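Local coordinates for protein exosome complex component Rrp42 (Pyrococcus abyssi, PDB 2PO1) that is probably a non-catalytic component of the archaeal RNA-degrading exosome that is thought to contribute to structuring the Rrp41 active site, at residues G32-R37 against V250-E255; V199-I204 against V254-K259. All coordinates share one frame; numbering follows the deposited sequence.

In the fold
Helix 247-275 is common to both contacts, whose centres lie about 4 Å apart. Along the chain, the loop 32-37 comes first, strand 197-204 follows much later, and the helix comes last, its residues Val254 and Glu255 belonging to both interactions. Interaction 2 is the buried one, joining the helix to the four-stranded antiparallel sheet of the second RNase PH domain; interaction 1, nearer the surface, ties the early loop to the same helix. The salt bridge between Glu34 OE1 and Lys259 NZ (2.7 Å) connects them directly. Their nearest atoms are about 19 Å (interaction 1) and 17 Å (interaction 2) from the bound nucleic acid, so neither contact touches it.

Interaction 1 (G32-R37 against V250-E255); sequences GFEDYR and VMYAVE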
loop_
_atom_site.group_PDB
_atom_site.type_symbol
_atom_site.label_atom_id
_atom_site.label_comp_id
_atom_site.label_asym_id
_atom_site.label_seq_id
_atom_site.Cartn_x
_atom_site.Cartn_y
_atom_site.Cartn_z
ATOM N N GLY C 32 34.728 -9.765 -26.928
ATOM C CA GLY C 32 35.942 -9.572 -26.133
ATOM C C GLY C 32 35.500 -9.201 -24.730
ATOM O O GLY C 32 34.319 -8.915 -24.513
ATOM N N PHE C 33 36.433 -9.195 -23.775
ATOM C CA PHE C 33 36.092 -8.841 -22.378
ATOM C C PHE C 33 35.621 -7.408 -22.275
ATOM O O PHE C 33 34.859 -7.038 -21.343
ATOM C CB PHE C 33 37.302 -9.065 -21.449
ATOM C CG PHE C 33 37.682 -10.540 -21.260
ATOM C CD1 PHE C 33 38.834 -10.873 -20.567
ATOM C CD2 PHE C 33 36.866 -11.571 -21.764
ATOM C CE1 PHE C 33 39.171 -12.200 -20.373
ATOM C CE2 PHE C 33 37.218 -12.892 -21.594
ATOM C CZ PHE C 33 38.360 -13.210 -20.880
ATOM N N GLU C 34 36.058 -6.595 -23.231
ATOM C CA GLU C 34 35.739 -5.151 -23.191
ATOM C C GLU C 34 34.713 -4.720 -24.233
ATOM O O GLU C 34 34.462 -3.528 -24.410
ATOM C CB GLU C 34 37.011 -4.263 -23.202
ATOM C CG GLU C 34 37.837 -4.358 -21.894
ATOM C CD GLU C 34 39.118 -3.562 -21.949
ATOM O OE1 GLU C 34 39.318 -2.839 -22.964
ATOM O OE2 GLU C 34 39.917 -3.670 -20.969
ATOM N N ASP C 35 34.066 -5.683 -24.875
ATOM C CA ASP C 35 33.102 -5.332 -25.894
ATOM C C ASP C 35 31.679 -5.282 -25.370
ATOM O O ASP C 35 31.264 -6.152 -24.613
ATOM C CB ASP C 35 33.181 -6.334 -27.014
ATOM C CG ASP C 35 34.503 -6.298 -27.691
ATOM O OD1 ASP C 35 35.200 -5.281 -27.559
ATOM O OD2 ASP C 35 34.855 -7.274 -28.320
ATOM N N TYR C 36 30.950 -4.263 -25.814
ATOM C CA TYR C 36 29.494 -4.234 -25.684
ATOM C C TYR C 36 28.912 -5.092 -26.747
ATOM O O TYR C 36 29.512 -5.231 -27.803
ATOM C CB TYR C 36 28.989 -2.798 -25.874
ATOM C CG TYR C 36 28.961 -2.119 -24.560
ATOM C CD1 TYR C 36 30.135 -1.716 -23.956
ATOM C CD2 TYR C 36 27.761 -1.936 -23.882
ATOM C CE1 TYR C 36 30.125 -1.120 -22.716
ATOM C CE2 TYR C 36 27.750 -1.336 -22.666
ATOM C CZ TYR C 36 28.918 -0.949 -22.079
ATOM O OH TYR C 36 28.927 -0.384 -20.826
ATOM N N ARG C 37 27.702 -5.590 -26.484
ATOM C CA ARG C 37 26.915 -6.284 -27.488
ATOM C C ARG C 37 26.520 -5.201 -28.441
ATOM O O ARG C 37 26.689 -4.039 -28.102
ATOM C CB ARG C 37 25.665 -6.868 -26.833
ATOM C CG ARG C 37 25.927 -8.036 -25.954
ATOM C CD ARG C 37 24.711 -8.320 -25.063
ATOM N NE ARG C 37 24.562 -7.292 -24.061
ATOM C CZ ARG C 37 23.574 -7.282 -23.157
ATOM N NH1 ARG C 37 22.625 -8.213 -23.206
ATOM N NH2 ARG C 37 23.524 -6.330 -22.217
ATOM N N VAL C 250 38.867 -2.225 -9.630
ATOM C CA VAL C 250 38.189 -0.921 -9.688
ATOM C C VAL C 250 38.889 0.103 -10.578
ATOM O O VAL C 250 38.281 0.693 -11.472
ATOM C CB VAL C 250 38.032 -0.368 -8.274
ATOM C CG1 VAL C 250 37.504 1.094 -8.283
ATOM C CG2 VAL C 250 37.142 -1.309 -7.510
ATOM N N MET C 251 40.169 0.318 -10.308
ATOM C CA MET C 251 40.984 1.191 -11.125
ATOM C C MET C 251 40.866 0.833 -12.621
ATOM O O MET C 251 40.619 1.681 -13.454
ATOM C CB MET C 251 42.434 1.078 -10.676
ATOM C CG MET C 251 42.685 1.520 -9.236
ATOM S SD MET C 251 44.390 1.245 -8.588
ATOM C CE MET C 251 45.456 1.925 -9.873
ATOM N N TYR C 252 41.034 -0.443 -12.938
ATOM C CA TYR C 252 40.792 -0.959 -14.279
ATOM C C TYR C 252 39.396 -0.612 -14.777
ATOM O O TYR C 252 39.224 -0.183 -15.916
ATOM C CB TYR C 252 40.962 -2.507 -14.288
ATOM C CG TYR C 252 40.401 -3.129 -15.545
ATOM C CD1 TYR C 252 39.101 -3.639 -15.559
ATOM C CD2 TYR C 252 41.139 -3.135 -16.742
ATOM C CE1 TYR C 252 38.569 -4.152 -16.668
ATOM C CE2 TYR C 252 40.616 -3.686 -17.878
ATOM C CZ TYR C 252 39.310 -4.172 -17.834
ATOM O OH TYR C 252 38.705 -4.717 -18.928
ATOM N N ALA C 253 38.380 -0.832 -13.930
ATOM C CA ALA C 253 37.018 -0.595 -14.320
ATOM C C ALA C 253 36.855 0.910 -14.648
ATOM O O ALA C 253 36.204 1.282 -15.634
ATOM C CB ALA C 253 36.074 -0.977 -13.156
ATOM N N VAL C 254 37.447 1.776 -13.816
ATOM C CA VAL C 254 37.228 3.219 -13.970
ATOM C C VAL C 254 37.796 3.616 -15.313
ATOM O O VAL C 254 37.141 4.247 -16.165
ATOM C CB VAL C 254 37.952 4.027 -12.869
ATOM C CG1 VAL C 254 37.900 5.470 -13.230
ATOM C CG2 VAL C 254 37.259 3.829 -11.508
ATOM N N GLU C 255 39.016 3.177 -15.523
ATOM C CA GLU C 255 39.702 3.541 -16.718
ATOM C C GLU C 255 39.010 3.027 -17.988
ATOM O O GLU C 255 38.799 3.762 -18.944
ATOM C CB GLU C 255 41.146 3.090 -16.568
ATOM C CG GLU C 255 41.867 3.113 -17.779
ATOM C CD GLU C 255 43.320 3.349 -17.511
ATOM O OE1 GLU C 255 43.701 3.399 -16.315
ATOM O OE2 GLU C 255 44.064 3.496 -18.509
#
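Glu34 reaches out of a loop to meet the phenol of Tyr252 on helix 247-275, the long helix that lies over the antiparallel sheet in the second domain of the RNase PH fold. On the helix, Val250 comes first; it takes no part across the contact and packs on Ile224 of strand 222-228. Two residues on, Tyr252 alone makes the contact from the helix side. Its CG stands anti to the backbone N (chi1 166°), which swings the ring off the helix toward the loop, while the Glu34 chain, extended beyond CG, comes from the opposite direction. Tyr252 OH donates to Glu34 OE2 over 2.6 Å, reaching that oxygen on its anti side and 15° out of the carboxylate plane. The two flat groups are turned 42° apart, and OE2 sits at the ring edge, 3.2 Å from Tyr252 CE2. With OE1 engaged by Lys259, each carboxylate oxygen has its own partner. An alanine in place of Glu34 removes the carboxylate and would probably leave the Tyr252 hydroxyl without this acceptor and Lys259 without its counter-charge. Beyond Tyr252, Ala253 and Val254 touch strand 222-228, and Glu255 makes a salt bridge to a basic side chain on the chain of another protein. Across the contact, Glu34 is the third residue of a type I beta turn, closed by Asp35 N to Gly32 O (3.3 Å). The turn is stitched a second time by Gly32 N, which meets Asp35 OD2 at 2.9 Å from above the carboxylate plane.

Interaction 2 (V199-I204 against V254-K259); sequences VTFAKI and VETAFK
Phe201 comes edge-on to the helix, its ring pointing CE2 and CZ at Thr256 and Ala257 and turning neither face to them. The methyl of Thr256 lies close to the ring plane, with CG2 3.6 Å from Phe201 CE2, and the two side chains meet at a slant. Phe201 CZ sits 3.6 Å from Thr256 CB and also lies near Ala257 N, so the ring end wedges against both the threonine and the helix backbone. The rotamer of Thr256 explains the contact: OG1 stands beside the backbone N (chi1 -53°), which places CG2 anti to that N and against the phenylalanine, while OG1 turns back to the helix and hydrogen-bonds the carbonyl oxygen of Tyr252, one turn earlier. A buried hydroxyl is thereby satisfied, and an apolar methyl is offered to the ring.

Val199, two residues before Phe201 and so on the same side of the strand, meets Ala257 in a different way. Its CB lies 4.0 Å from Ala257 CB, and both methyls lie alongside the Ala257 backbone from the strand side, CG1 3.9 Å from Ala257 CA and CG2 3.5 Å from Ala257 O. Having only a methyl, Ala257 lets the strand come in close: the CA atoms of Val199 and Ala257 are 5.2 Å apart. Thr200, between the two, points away from the helix. Around the contact, Ile224 and Leu208 on the flanking strands pack on Phe201, and Ile226 touches Ala257.

The axes of strand 199-204 and helix 254-259 approach to 8.4 Å and run at 134° between their N-to-C directions. A helix laid in this way over one side of an antiparallel sheet, alternate strand side chains filling the interface, belongs to the two-layer alpha/beta architecture of RNase PH domains.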
loop_
_atom_site.group_PDB
_atom_site.type_symbol
_atom_site.label_atom_id
_atom_site.label_comp_id
_atom_site.label_asym_id
_atom_site.label_seq_id
_atom_site.Cartn_x
_atom_site.Cartn_y
_atom_site.Cartn_z
ATOM N N VAL C 199 29.096 2.590 -17.367
ATOM C CA VAL C 199 29.633 1.384 -17.932
ATOM C C VAL C 199 29.727 0.350 -16.833
ATOM O O VAL C 199 30.209 0.657 -15.767
ATOM C CB VAL C 199 30.980 1.687 -18.577
ATOM C CG1 VAL C 199 31.635 0.423 -18.967
ATOM C CG2 VAL C 199 30.759 2.643 -19.804
ATOM N N THR C 200 29.279 -0.871 -17.090
ATOM C CA THR C 200 29.105 -1.855 -16.040
ATOM C C THR C 200 29.882 -3.106 -16.356
ATOM O O THR C 200 29.914 -3.532 -17.476
ATOM C CB THR C 200 27.618 -2.162 -15.860
ATOM O OG1 THR C 200 26.996 -1.040 -15.227
ATOM C CG2 THR C 200 27.436 -3.355 -15.046
ATOM N N PHE C 201 30.592 -3.625 -15.362
ATOM C CA PHE C 201 31.398 -4.846 -15.502
ATOM C C PHE C 201 30.846 -5.921 -14.590
ATOM O O PHE C 201 30.437 -5.621 -13.466
ATOM C CB PHE C 201 32.872 -4.582 -15.108
ATOM C CG PHE C 201 33.498 -3.450 -15.875
ATOM C CD1 PHE C 201 33.167 -2.117 -15.581
ATOM C CD2 PHE C 201 34.383 -3.711 -16.910
ATOM C CE1 PHE C 201 33.710 -1.067 -16.331
ATOM C CE2 PHE C 201 34.934 -2.654 -17.654
ATOM C CZ PHE C 201 34.586 -1.344 -17.369
ATOM N N ALA C 202 30.862 -7.170 -15.056
ATOM C CA ALA C 202 30.597 -8.330 -14.199
ATOM C C ALA C 202 31.945 -8.891 -13.826
ATOM O O ALA C 202 32.796 -9.030 -14.670
ATOM C CB ALA C 202 29.804 -9.358 -14.955
ATOM N N LYS C 203 32.161 -9.162 -12.548
ATOM C CA LYS C 203 33.311 -9.935 -12.174
ATOM C C LYS C 203 32.871 -11.390 -12.147
ATOM O O LYS C 203 31.927 -11.766 -11.417
ATOM C CB LYS C 203 33.832 -9.500 -10.819
ATOM C CG LYS C 203 34.926 -10.372 -10.262
ATOM C CD LYS C 203 35.703 -9.610 -9.208
ATOM C CE LYS C 203 36.827 -10.477 -8.664
ATOM N NZ LYS C 203 37.598 -9.661 -7.684
ATOM N N ILE C 204 33.529 -12.196 -12.974
ATOM C CA ILE C 204 33.316 -13.653 -13.031
ATOM C C ILE C 204 34.649 -14.331 -12.760
ATOM O O ILE C 204 35.572 -14.248 -13.569
ATOM C CB ILE C 204 32.759 -14.067 -14.395
ATOM C CG1 ILE C 204 31.541 -13.196 -14.735
ATOM C CG2 ILE C 204 32.470 -15.570 -14.429
ATOM C CD1 ILE C 204 30.917 -13.446 -16.129
ATOM N N VAL C 254 37.447 1.776 -13.816
ATOM C CA VAL C 254 37.228 3.219 -13.970
ATOM C C VAL C 254 37.796 3.616 -15.313
ATOM O O VAL C 254 37.141 4.247 -16.165
ATOM C CB VAL C 254 37.952 4.027 -12.869
ATOM C CG1 VAL C 254 37.900 5.470 -13.230
ATOM C CG2 VAL C 254 37.259 3.829 -11.508
ATOM N N GLU C 255 39.016 3.177 -15.523
ATOM C CA GLU C 255 39.702 3.541 -16.718
ATOM C C GLU C 255 39.010 3.027 -17.988
ATOM O O GLU C 255 38.799 3.762 -18.944
ATOM C CB GLU C 255 41.146 3.090 -16.568
ATOM C CG GLU C 255 41.867 3.113 -17.779
ATOM C CD GLU C 255 43.320 3.349 -17.511
ATOM O OE1 GLU C 255 43.701 3.399 -16.315
ATOM O OE2 GLU C 255 44.064 3.496 -18.509
ATOM N N THR C 256 38.634 1.761 -17.980
ATOM C CA THR C 256 37.947 1.141 -19.085
ATOM C C THR C 256 36.575 1.727 -19.320
ATOM O O THR C 256 36.182 1.842 -20.447
ATOM C CB THR C 256 37.783 -0.346 -18.788
ATOM O OG1 THR C 256 39.062 -0.842 -18.474
ATOM C CG2 THR C 256 37.227 -1.088 -19.981
ATOM N N ALA C 257 35.838 2.050 -18.245
ATOM C CA ALA C 257 34.594 2.818 -18.274
ATOM C C ALA C 257 34.671 4.081 -19.138
ATOM O O ALA C 257 33.819 4.292 -20.018
ATOM C CB ALA C 257 34.221 3.214 -16.860
ATOM N N PHE C 258 35.693 4.906 -18.877
ATOM C CA PHE C 258 35.875 6.187 -19.561
ATOM C C PHE C 258 36.023 5.961 -21.029
ATOM O O PHE C 258 35.592 6.772 -21.838
ATOM C CB PHE C 258 37.163 6.865 -19.115
ATOM C CG PHE C 258 36.981 7.745 -17.934
ATOM C CD1 PHE C 258 37.345 7.322 -16.670
ATOM C CD2 PHE C 258 36.380 8.979 -18.069
ATOM C CE1 PHE C 258 37.133 8.136 -15.558
ATOM C CE2 PHE C 258 36.198 9.782 -16.984
ATOM C CZ PHE C 258 36.582 9.362 -15.726
ATOM N N LYS C 259 36.665 4.847 -21.363
ATOM C CA LYS C 259 36.936 4.498 -22.736
ATOM C C LYS C 259 35.662 4.006 -23.387
ATOM O O LYS C 259 35.297 4.408 -24.466
ATOM C CB LYS C 259 37.981 3.401 -22.781
ATOM C CG LYS C 259 38.387 3.024 -24.183
ATOM C CD LYS C 259 39.482 1.966 -24.122
ATOM C CE LYS C 259 39.020 0.722 -23.351
ATOM N NZ LYS C 259 40.131 -0.277 -23.251
#